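Local structure of peptidase S8 and S53, subtilisin, kexin, sedolisin (Mycobacterium smegmatis, 4KG7) at residues 27-35 / 100-108; 179-187 / 224-232. The protein probably cleaves peptide bonds as a subtilisin-like serine protease, the mycosin MycP3 of the ESX-3 type VII secretion system. All blocks are in the same frame, centred on the assembly; numbering follows the deposited sequence.

Contact 1 (27-35 / 100-108); sequences MQRSECITT and DCDGHGTSV
Cys32 and Cys101 are covalently joined, with SG to SG at 2.0 Å and a C-S-S-C torsion of -95°. The two sulfurs leave their backbones differently: SG of Cys101 stands anti to its own N (chi1 -176°), that of Cys32 anti to its carbonyl carbon. Gln28 borders the bridge, its amide NE2 3.5 Å from SG of Cys101; the same NE2 donates to Ser30 O, which lies almost in the amide plane and holds the group beside the sulfur.

Next to the disulfide, Ile33 N gives Cys101 O a hydrogen bond of 2.8 Å, which extends the link one residue past the cystine. Water 1 bridges Ile33 O and Asp100 O, and Asn295 ND2 bonds to the same two carbonyls. Water 2 links Thr35 OG1, at 2.6 Å, with Gly103 O; Ser302 OG is a further partner of that hydroxyl.

This pairing fastens the N-terminal extension to the start of the helix that carries His104, the predicted charge-relay histidine of the subtilisin fold, with Gly103 at the N-cap position. Within 100-108 the carboxylate of Asp100 organises the turn. OD1 accepts Asp102 N and Gly103 N from one face, an Asx turn and Asx motif, while OD2 takes Thr106 N. The hydroxyl Thr106 OG1 also donates to Asp100 OD2, at 2.6 Å on the anti lone pair.

Two methyl groups make van der Waals contact with oxygens: CG2 of Ile33 lies 3.7 Å from Asp102 O, and CG2 of Thr35 approaches Ser107 OG at 3.9 Å.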
ATOM      1  N   MET A  27     -21.939   4.019  -9.969  1.00 19.93           N
ATOM      2  CA  MET A  27     -21.937   4.892 -11.145  1.00 21.53           C
ATOM      3  C   MET A  27     -20.737   5.809 -11.054  1.00 20.93           C
ATOM      4  O   MET A  27     -20.324   6.191  -9.972  1.00 20.06           O
ATOM      5  CB  MET A  27     -23.255   5.691 -11.280  1.00 24.46           C
ATOM      6  CG  MET A  27     -23.341   7.008 -10.517  1.00 26.36           C
ATOM      7  SD  MET A  27     -24.955   7.838 -10.663  1.00 31.71           S
ATOM      8  CE  MET A  27     -24.662   8.882 -12.096  1.00 31.29           C
ATOM      9  N   GLN A  28     -20.182   6.164 -12.208  1.00 20.78           N
ATOM     10  CA  GLN A  28     -19.039   7.065 -12.238  1.00 20.24           C
ATOM     11  C   GLN A  28     -19.546   8.495 -12.040  1.00 21.99           C
ATOM     12  O   GLN A  28     -20.431   8.922 -12.768  1.00 23.34           O
ATOM     13  CB  GLN A  28     -18.295   6.921 -13.563  1.00 20.02           C
ATOM     14  CG  GLN A  28     -16.974   7.666 -13.562  1.00 19.41           C
ATOM     15  CD  GLN A  28     -16.170   7.452 -14.816  1.00 19.56           C
ATOM     16  OE1 GLN A  28     -16.352   6.469 -15.550  1.00 19.93           O
ATOM     17  NE2 GLN A  28     -15.256   8.378 -15.069  1.00 19.83           N
ATOM     18  N   ARG A  29     -19.020   9.204 -11.044  1.00 22.84           N
ATOM     19  CA  ARG A  29     -19.504  10.561 -10.717  1.00 25.10           C
ATOM     20  C   ARG A  29     -18.542  11.658 -11.152  1.00 24.09           C
ATOM     21  O   ARG A  29     -18.943  12.808 -11.238  1.00 24.24           O
ATOM     22  CB  ARG A  29     -19.789  10.697  -9.215  1.00 27.82           C
ATOM     23  CG  ARG A  29     -18.548  10.796  -8.348  1.00 30.64           C
ATOM     24  CD  ARG A  29     -18.873  10.805  -6.855  1.00 34.50           C
ATOM     25  NE  ARG A  29     -17.744  10.315  -6.055  1.00 37.02           N
ATOM     26  CZ  ARG A  29     -17.780  10.065  -4.743  1.00 39.47           C
ATOM     27  NH1 ARG A  29     -18.894  10.262  -4.033  1.00 41.09           N
ATOM     28  NH2 ARG A  29     -16.687   9.615  -4.131  1.00 40.83           N
ATOM     29  N   SER A  30     -17.286  11.300 -11.415  1.00 22.08           N
ATOM     30  CA  SER A  30     -16.228  12.251 -11.769  1.00 22.02           C
ATOM     31  C   SER A  30     -15.497  11.696 -12.968  1.00 19.99           C
ATOM     32  O   SER A  30     -15.370  10.470 -13.116  1.00 17.42           O
ATOM     33  CB  SER A  30     -15.210  12.381 -10.630  1.00 23.08           C
ATOM     34  OG  SER A  30     -15.666  13.278  -9.649  1.00 27.51           O
ATOM     35  N   GLU A  31     -14.993  12.602 -13.797  1.00 18.81           N
ATOM     36  CA  GLU A  31     -14.189  12.239 -14.955  1.00 18.46           C
ATOM     37  C   GLU A  31     -12.928  11.499 -14.517  1.00 16.67           C
ATOM     38  O   GLU A  31     -12.320  11.852 -13.525  1.00 15.72           O
ATOM     39  CB  GLU A  31     -13.797  13.517 -15.709  1.00 19.81           C
ATOM     40  CG  GLU A  31     -13.041  13.308 -17.008  1.00 20.95           C
ATOM     41  CD  GLU A  31     -12.708  14.616 -17.725  1.00 22.34           C
ATOM     42  OE1 GLU A  31     -13.071  15.703 -17.225  1.00 22.26           O
ATOM     43  OE2 GLU A  31     -12.071  14.553 -18.802  1.00 23.97           O
ATOM     44  N   CYS A  32     -12.522  10.504 -15.291  1.00 15.65           N
ATOM     45  CA  CYS A  32     -11.244   9.849 -15.031  1.00 14.97           C
ATOM     46  C   CYS A  32     -10.062  10.819 -15.139  1.00 14.78           C
ATOM     47  O   CYS A  32     -10.096  11.820 -15.852  1.00 14.33           O
ATOM     48  CB  CYS A  32     -11.008   8.709 -16.001  1.00 15.04           C
ATOM     49  SG  CYS A  32     -12.196   7.354 -15.896  1.00 16.03           S
ATOM     50  N   ILE A  33      -9.003  10.454 -14.436  1.00 14.72           N
ATOM     51  CA  ILE A  33      -7.773  11.223 -14.265  1.00 15.63           C
ATOM     52  C   ILE A  33      -6.623  10.353 -14.766  1.00 14.45           C
ATOM     53  O   ILE A  33      -6.636   9.126 -14.609  1.00 14.20           O
ATOM     54  CB  ILE A  33      -7.581  11.501 -12.735  1.00 17.21           C
ATOM     55  CG1 ILE A  33      -8.687  12.440 -12.265  1.00 18.75           C
ATOM     56  CG2 ILE A  33      -6.225  12.088 -12.390  1.00 18.02           C
ATOM     57  CD1 ILE A  33      -8.859  13.608 -13.171  1.00 19.78           C
ATOM     58  N   THR A  34      -5.626  10.989 -15.358  1.00 14.02           N
ATOM     59  CA  THR A  34      -4.344  10.387 -15.607  1.00 13.43           C
ATOM     60  C   THR A  34      -3.243  11.205 -14.952  1.00 12.55           C
ATOM     61  O   THR A  34      -3.371  12.435 -14.818  1.00 13.10           O
ATOM     62  CB  THR A  34      -4.048  10.245 -17.099  1.00 14.15           C
ATOM     63  OG1 THR A  34      -4.082  11.532 -17.739  1.00 15.51           O
ATOM     64  CG2 THR A  34      -5.084   9.325 -17.760  1.00 14.38           C
ATOM     65  N   THR A  35      -2.168  10.525 -14.563  1.00 11.21           N
ATOM     66  CA  THR A  35      -0.972  11.195 -14.045  1.00 10.62           C
ATOM     67  C   THR A  35      -0.141  11.792 -15.182  1.00 11.10           C
ATOM     68  O   THR A  35      -0.147  11.275 -16.297  1.00 12.13           O
ATOM     69  CB  THR A  35      -0.116  10.211 -13.228  1.00  9.71           C
ATOM     70  OG1 THR A  35       0.138   9.023 -14.000  1.00  9.05           O
ATOM     71  CG2 THR A  35      -0.823   9.810 -11.983  1.00  9.28           C
ATOM     72  N   ASP A 100      -7.638   1.701 -14.914  1.00  9.36           N
ATOM     73  CA  ASP A 100      -7.379   2.624 -13.832  1.00  8.90           C
ATOM     74  C   ASP A 100      -7.884   4.020 -14.208  1.00  9.54           C
ATOM     75  O   ASP A 100      -7.258   4.713 -15.006  1.00  9.63           O
ATOM     76  CB  ASP A 100      -5.873   2.644 -13.576  1.00  8.31           C
ATOM     77  CG  ASP A 100      -5.478   3.540 -12.416  1.00  7.93           C
ATOM     78  OD1 ASP A 100      -6.384   4.070 -11.725  1.00  7.96           O
ATOM     79  OD2 ASP A 100      -4.261   3.742 -12.228  1.00  7.56           O
ATOM     80  N   CYS A 101      -8.984   4.416 -13.591  1.00 10.14           N
ATOM     81  CA  CYS A 101      -9.628   5.709 -13.848  1.00 11.26           C
ATOM     82  C   CYS A 101      -9.034   6.818 -12.970  1.00 10.67           C
ATOM     83  O   CYS A 101      -9.405   7.982 -13.094  1.00 10.87           O
ATOM     84  CB  CYS A 101     -11.138   5.528 -13.591  1.00 12.74           C
ATOM     85  SG  CYS A 101     -12.293   6.895 -13.913  1.00 15.87           S
ATOM     86  N   ASP A 102      -8.074   6.470 -12.107  1.00  9.83           N
ATOM     87  CA  ASP A 102      -7.558   7.391 -11.080  1.00  9.75           C
ATOM     88  C   ASP A 102      -6.074   7.692 -11.229  1.00  9.38           C
ATOM     89  O   ASP A 102      -5.619   8.779 -10.911  1.00 10.59           O
ATOM     90  CB  ASP A 102      -7.756   6.780  -9.698  1.00  9.73           C
ATOM     91  CG  ASP A 102      -9.201   6.693  -9.318  1.00 10.42           C
ATOM     92  OD1 ASP A 102      -9.705   7.671  -8.733  1.00 12.16           O
ATOM     93  OD2 ASP A 102      -9.852   5.673  -9.622  1.00 10.59           O
ATOM     94  N   GLY A 103      -5.312   6.719 -11.674  1.00  8.59           N
ATOM     95  CA  GLY A 103      -3.871   6.864 -11.842  1.00  8.14           C
ATOM     96  C   GLY A 103      -3.081   6.222 -10.713  1.00  7.54           C
ATOM     97  O   GLY A 103      -1.864   5.989 -10.826  1.00  7.31           O
ATOM     98  N   HIS A 104      -3.757   5.980  -9.600  1.00  7.17           N
ATOM     99  CA  HIS A 104      -3.078   5.636  -8.358  1.00  6.88           C
ATOM    100  C   HIS A 104      -2.523   4.221  -8.373  1.00  6.37           C
ATOM    101  O   HIS A 104      -1.329   3.972  -8.109  1.00  5.85           O
ATOM    102  CB  HIS A 104      -4.059   5.833  -7.215  1.00  7.15           C
ATOM    103  CG  HIS A 104      -3.433   5.746  -5.870  1.00  7.32           C
ATOM    104  ND1 HIS A 104      -3.359   4.573  -5.159  1.00  7.20           N
ATOM    105  CD2 HIS A 104      -2.842   6.690  -5.106  1.00  7.79           C
ATOM    106  CE1 HIS A 104      -2.717   4.790  -4.029  1.00  7.48           C
ATOM    107  NE2 HIS A 104      -2.380   6.063  -3.977  1.00  7.93           N
ATOM    108  N   GLY A 105      -3.384   3.277  -8.743  1.00  6.18           N
ATOM    109  CA  GLY A 105      -2.976   1.882  -8.860  1.00  6.08           C
ATOM    110  C   GLY A 105      -1.814   1.699  -9.825  1.00  6.13           C
ATOM    111  O   GLY A 105      -0.899   0.901  -9.601  1.00  6.04           O
ATOM    112  N   THR A 106      -1.870   2.424 -10.919  1.00  6.27           N
ATOM    113  CA  THR A 106      -0.804   2.356 -11.907  1.00  6.48           C
ATOM    114  C   THR A 106       0.525   2.847 -11.361  1.00  6.39           C
ATOM    115  O   THR A 106       1.575   2.238 -11.593  1.00  6.30           O
ATOM    116  CB  THR A 106      -1.210   3.049 -13.226  1.00  6.92           C
ATOM    117  OG1 THR A 106      -2.454   2.518 -13.705  1.00  7.04           O
ATOM    118  CG2 THR A 106      -0.140   2.845 -14.294  1.00  7.18           C
ATOM    119  N   SER A 107       0.491   3.965 -10.647  1.00  6.24           N
ATOM    120  CA  SER A 107       1.706   4.520 -10.024  1.00  6.22           C
ATOM    121  C   SER A 107       2.253   3.545  -8.998  1.00  5.95           C
ATOM    122  O   SER A 107       3.453   3.272  -8.926  1.00  6.04           O
ATOM    123  CB  SER A 107       1.397   5.853  -9.348  1.00  6.31           C
ATOM    124  OG  SER A 107       0.991   6.873 -10.249  1.00  6.55           O
ATOM    125  N   VAL A 108       1.358   2.959  -8.233  1.00  5.75           N
ATOM    126  CA  VAL A 108       1.758   1.978  -7.213  1.00  5.69           C
ATOM    127  C   VAL A 108       2.382   0.733  -7.871  1.00  5.76           C
ATOM    128  O   VAL A 108       3.471   0.296  -7.516  1.00  5.92           O
ATOM    129  CB  VAL A 108       0.532   1.636  -6.345  1.00  5.62           C
ATOM    130  CG1 VAL A 108       0.726   0.345  -5.571  1.00  5.54           C
ATOM    131  CG2 VAL A 108       0.187   2.778  -5.393  1.00  5.68           C
TER
HETATM  132  O   HOH W   1      -7.906   7.356 -16.524  1.00 16.74           O
HETATM  133  O   HOH W   2      -0.422   6.637 -13.144  1.00  6.06           O

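Contact 2 (179-187 / 224-232); sequences SLVTCLPAD and GAACESNPL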
ATOM      1  N   SER A 179      -2.210   0.116  -0.731  1.00  6.17           N
ATOM      2  CA  SER A 179      -1.753   1.496  -0.650  1.00  6.49           C
ATOM      3  C   SER A 179      -2.854   2.513  -0.342  1.00  7.13           C
ATOM      4  O   SER A 179      -2.551   3.669   0.022  1.00  7.78           O
ATOM      5  CB  SER A 179      -1.032   1.882  -1.932  1.00  6.39           C
ATOM      6  OG  SER A 179       0.260   1.319  -1.985  1.00  6.51           O
ATOM      7  N   LEU A 180      -4.107   2.118  -0.515  1.00  7.73           N
ATOM      8  CA  LEU A 180      -5.241   2.932  -0.106  1.00  8.65           C
ATOM      9  C   LEU A 180      -5.471   2.816   1.394  1.00  8.48           C
ATOM     10  O   LEU A 180      -5.181   1.778   1.998  1.00  8.14           O
ATOM     11  CB  LEU A 180      -6.495   2.519  -0.872  1.00  9.71           C
ATOM     12  CG  LEU A 180      -6.442   2.605  -2.413  1.00 10.45           C
ATOM     13  CD1 LEU A 180      -7.709   2.050  -3.058  1.00 11.14           C
ATOM     14  CD2 LEU A 180      -6.129   4.028  -2.814  1.00 10.92           C
ATOM     15  N   VAL A 181      -5.994   3.884   1.978  1.00  8.53           N
ATOM     16  CA  VAL A 181      -6.200   4.006   3.422  1.00  8.75           C
ATOM     17  C   VAL A 181      -7.616   4.498   3.685  1.00  9.34           C
ATOM     18  O   VAL A 181      -8.101   5.422   3.015  1.00  9.81           O
ATOM     19  CB  VAL A 181      -5.240   5.070   4.016  1.00  8.91           C
ATOM     20  CG1 VAL A 181      -5.453   5.291   5.503  1.00  9.37           C
ATOM     21  CG2 VAL A 181      -3.798   4.687   3.747  1.00  8.53           C
ATOM     22  N   THR A 182      -8.257   3.916   4.686  1.00  9.58           N
ATOM     23  CA  THR A 182      -9.479   4.433   5.264  1.00 10.27           C
ATOM     24  C   THR A 182      -9.241   4.711   6.742  1.00 10.61           C
ATOM     25  O   THR A 182      -8.651   3.880   7.432  1.00 10.20           O
ATOM     26  CB  THR A 182     -10.633   3.421   5.109  1.00 10.75           C
ATOM     27  OG1 THR A 182     -10.814   3.167   3.708  1.00 11.41           O
ATOM     28  CG2 THR A 182     -11.924   3.931   5.747  1.00 11.60           C
ATOM     29  N   CYS A 183      -9.702   5.859   7.235  1.00 11.35           N
ATOM     30  CA  CYS A 183      -9.578   6.175   8.641  1.00 12.16           C
ATOM     31  C   CYS A 183     -10.948   6.358   9.239  1.00 13.06           C
ATOM     32  O   CYS A 183     -11.875   6.793   8.543  1.00 13.11           O
ATOM     33  CB  CYS A 183      -8.764   7.441   8.865  1.00 12.59           C
ATOM     34  SG  CYS A 183      -6.985   7.212   8.503  1.00 12.77           S
ATOM     35  N   LEU A 184     -11.085   5.971  10.508  1.00 14.00           N
ATOM     36  CA  LEU A 184     -12.301   6.229  11.270  1.00 15.71           C
ATOM     37  C   LEU A 184     -11.951   6.808  12.619  1.00 16.21           C
ATOM     38  O   LEU A 184     -10.932   6.473  13.202  1.00 15.38           O
ATOM     39  CB  LEU A 184     -13.083   4.935  11.494  1.00 16.68           C
ATOM     40  CG  LEU A 184     -14.012   4.532  10.343  1.00 17.42           C
ATOM     41  CD1 LEU A 184     -14.675   3.212  10.681  1.00 17.82           C
ATOM     42  CD2 LEU A 184     -15.059   5.599  10.079  1.00 18.28           C
ATOM     43  N   PRO A 185     -12.807   7.680  13.142  1.00 17.74           N
ATOM     44  CA  PRO A 185     -12.523   8.128  14.483  1.00 18.68           C
ATOM     45  C   PRO A 185     -12.642   6.949  15.456  1.00 19.56           C
ATOM     46  O   PRO A 185     -13.443   6.029  15.241  1.00 18.68           O
ATOM     47  CB  PRO A 185     -13.601   9.202  14.734  1.00 19.75           C
ATOM     48  CG  PRO A 185     -14.668   8.909  13.760  1.00 19.86           C
ATOM     49  CD  PRO A 185     -14.006   8.313  12.565  1.00 18.48           C
ATOM     50  N   ALA A 186     -11.834   6.976  16.508  1.00 20.99           N
ATOM     51  CA  ALA A 186     -11.756   5.883  17.466  1.00 22.95           C
ATOM     52  C   ALA A 186     -13.101   5.658  18.144  1.00 26.34           C
ATOM     53  O   ALA A 186     -13.516   4.515  18.293  1.00 27.54           O
ATOM     54  CB  ALA A 186     -10.665   6.145  18.491  1.00 23.40           C
ATOM     55  N   ASP A 187     -13.799   6.736  18.491  1.00 29.90           N
ATOM     56  CA  ASP A 187     -15.138   6.620  19.094  1.00 34.81           C
ATOM     57  C   ASP A 187     -16.220   6.065  18.147  1.00 37.08           C
ATOM     58  O   ASP A 187     -17.321   5.747  18.600  1.00 38.94           O
ATOM     59  CB  ASP A 187     -15.589   7.956  19.729  1.00 36.94           C
ATOM     60  CG  ASP A 187     -15.884   9.054  18.703  1.00 37.87           C
ATOM     61  OD1 ASP A 187     -15.585   8.887  17.507  1.00 38.14           O
ATOM     62  OD2 ASP A 187     -16.427  10.110  19.110  1.00 40.83           O
ATOM     63  N   GLY A 224     -13.428   7.313   4.261  1.00 24.95           N
ATOM     64  CA  GLY A 224     -14.107   7.627   5.527  1.00 24.96           C
ATOM     65  C   GLY A 224     -13.787   9.009   6.088  1.00 25.06           C
ATOM     66  O   GLY A 224     -13.925  10.024   5.395  1.00 25.10           O
ATOM     67  N   ALA A 225     -13.389   9.049   7.364  1.00 23.49           N
ATOM     68  CA  ALA A 225     -12.977  10.288   8.030  1.00 22.55           C
ATOM     69  C   ALA A 225     -11.572  10.759   7.626  1.00 21.47           C
ATOM     70  O   ALA A 225     -10.732   9.977   7.186  1.00 20.50           O
ATOM     71  CB  ALA A 225     -13.044  10.107   9.538  1.00 22.68           C
ATOM     72  N   ALA A 226     -11.321  12.056   7.796  1.00 20.66           N
ATOM     73  CA  ALA A 226      -9.995  12.583   7.580  1.00 19.90           C
ATOM     74  C   ALA A 226      -9.069  11.879   8.580  1.00 18.64           C
ATOM     75  O   ALA A 226      -9.360  11.803   9.768  1.00 20.57           O
ATOM     76  CB  ALA A 226      -9.967  14.100   7.775  1.00 20.86           C
ATOM     77  N   CYS A 227      -7.981  11.338   8.075  1.00 16.38           N
ATOM     78  CA  CYS A 227      -6.946  10.739   8.912  1.00 14.61           C
ATOM     79  C   CYS A 227      -6.211  11.803   9.731  1.00 14.03           C
ATOM     80  O   CYS A 227      -5.901  12.864   9.206  1.00 14.21           O
ATOM     81  CB  CYS A 227      -5.938  10.032   8.015  1.00 14.01           C
ATOM     82  SG  CYS A 227      -6.615   8.642   7.063  1.00 14.66           S
ATOM     83  N   GLU A 228      -5.907  11.525  10.998  1.00 13.26           N
ATOM     84  CA  GLU A 228      -5.120  12.447  11.801  1.00 13.45           C
ATOM     85  C   GLU A 228      -4.071  11.686  12.580  1.00 11.95           C
ATOM     86  O   GLU A 228      -4.331  10.578  13.066  1.00 11.51           O
ATOM     87  CB  GLU A 228      -6.019  13.219  12.783  1.00 15.61           C
ATOM     88  CG  GLU A 228      -6.918  14.230  12.100  1.00 18.00           C
ATOM     89  CD  GLU A 228      -7.897  14.935  13.028  1.00 20.77           C
ATOM     90  OE1 GLU A 228      -7.914  14.678  14.262  1.00 22.68           O
ATOM     91  OE2 GLU A 228      -8.680  15.757  12.490  1.00 23.93           O
ATOM     92  N   SER A 229      -2.880  12.260  12.696  1.00 10.86           N
ATOM     93  CA  SER A 229      -1.857  11.664  13.522  1.00 10.27           C
ATOM     94  C   SER A 229      -2.335  11.486  14.951  1.00 10.40           C
ATOM     95  O   SER A 229      -2.960  12.376  15.535  1.00 10.98           O
ATOM     96  CB  SER A 229      -0.601  12.518  13.507  1.00 10.21           C
ATOM     97  OG  SER A 229       0.132  12.292  12.316  1.00  9.79           O
ATOM     98  N   ASN A 230      -1.961  10.342  15.528  1.00 10.09           N
ATOM     99  CA  ASN A 230      -2.273  10.002  16.917  1.00 10.59           C
ATOM    100  C   ASN A 230      -1.169  10.428  17.873  1.00 11.32           C
ATOM    101  O   ASN A 230      -0.035  10.635  17.450  1.00 11.25           O
ATOM    102  CB  ASN A 230      -2.485   8.511  17.001  1.00 10.12           C
ATOM    103  CG  ASN A 230      -3.708   8.087  16.249  1.00  9.87           C
ATOM    104  OD1 ASN A 230      -4.826   8.419  16.654  1.00  9.75           O
ATOM    105  ND2 ASN A 230      -3.518   7.403  15.115  1.00  9.39           N
ATOM    106  N   PRO A 231      -1.499  10.586  19.160  1.00 12.41           N
ATOM    107  CA  PRO A 231      -0.459  10.998  20.096  1.00 13.31           C
ATOM    108  C   PRO A 231       0.682   9.999  20.146  1.00 13.55           C
ATOM    109  O   PRO A 231       0.481   8.785  20.008  1.00 14.25           O
ATOM    110  CB  PRO A 231      -1.170  11.058  21.458  1.00 13.84           C
ATOM    111  CG  PRO A 231      -2.617  11.039  21.143  1.00 13.86           C
ATOM    112  CD  PRO A 231      -2.824  10.461  19.792  1.00 12.94           C
ATOM    113  N   LEU A 232       1.887  10.513  20.317  1.00 14.77           N
ATOM    114  CA  LEU A 232       3.081   9.705  20.282  1.00 14.90           C
ATOM    115  C   LEU A 232       3.255   8.912  21.586  1.00 15.62           C
ATOM    116  O   LEU A 232       2.539   9.162  22.560  1.00 16.78           O
ATOM    117  CB  LEU A 232       4.282  10.630  20.053  1.00 15.27           C
ATOM    118  CG  LEU A 232       4.230  11.424  18.745  1.00 15.37           C
ATOM    119  CD1 LEU A 232       5.462  12.294  18.692  1.00 16.27           C
ATOM    120  CD2 LEU A 232       4.162  10.511  17.536  1.00 14.64           C
TER
HETATM  121  O   HOH W   3     -10.731   7.867   5.451  1.00 15.22           O
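Ala225 N donates to Cys183 O at 3.0 Å in a bent bond, the one direct backbone bond between the segments. Beside it the side chain of Cys183 is bonded to that of Cys227, SG to SG at 2.1 Å with a C-S-S-C torsion of 97°. Both sulfurs lie beside their own N, anti to the carbonyl carbon (chi1 -71° at Cys183). CG1 of Val181 reaches the bridge from two residues up the chain, 3.9 Å from SG of Cys227.

The methyl CB of Ala225 packs against CD of Pro185 at 3.6 Å, and CG2 of Thr182 sits 4.0 Å from Gly224 N. Water 3 adds an indirect link: it accepts from Cys183 N at 2.9 Å and from Gly224 N, and donates to Ala225 O at 2.7 Å. It thus joins both segments and satisfies an amide of the strand that the direct bond does not use.

Further out, strand 182-185 is held by its antiparallel neighbour 248-251, with backbone bonds from Thr182 to Ile251 and from Leu184 to Val249. Thr182 OG1 is bonded to Asp157 on helix 150-170, and Ala154 of that helix touches Thr182 and Leu184. On the other segment, Asn230 is secured through its side-chain amide to Thr247, Ser248 and Ala277, and Glu228 N bonds to Ser248 OG.

Residues 224-227 run across 181-185 nearly at right angles (87° between the short segments). Val181 comes within about 6 Å, side chain to side chain, of Ser319, the predicted charge-relay serine. Residues 179-181 follow strand 175-178 as the Ser-Leu-Gly stretch of subtilisins does, and probably form the same wall of the substrate-binding cleft, with the disulfide starting two residues beyond.

Overall arrangement
From the N terminus, contact 1 comes first: its disulfide ties the extension that follows strand 26-28 to residues 100-108, closing a loop that includes strands 68-73 and 85-90. Contact 2 opens later and closes a shorter loop, from 179-187 through helix 193-205 and strand 209-213 to 224-232. The two loops follow in series, neither nesting nor crossing, and their centres lie about 23 Å apart. They nevertheless meet: ND1 of His104 is 3.7 Å from CD2 of Leu180, and Val108 CG2 lies equally close to Ser179 OG. Contact 1 contains the predicted charge-relay His104, and 179-181 of contact 2 comes up beside it.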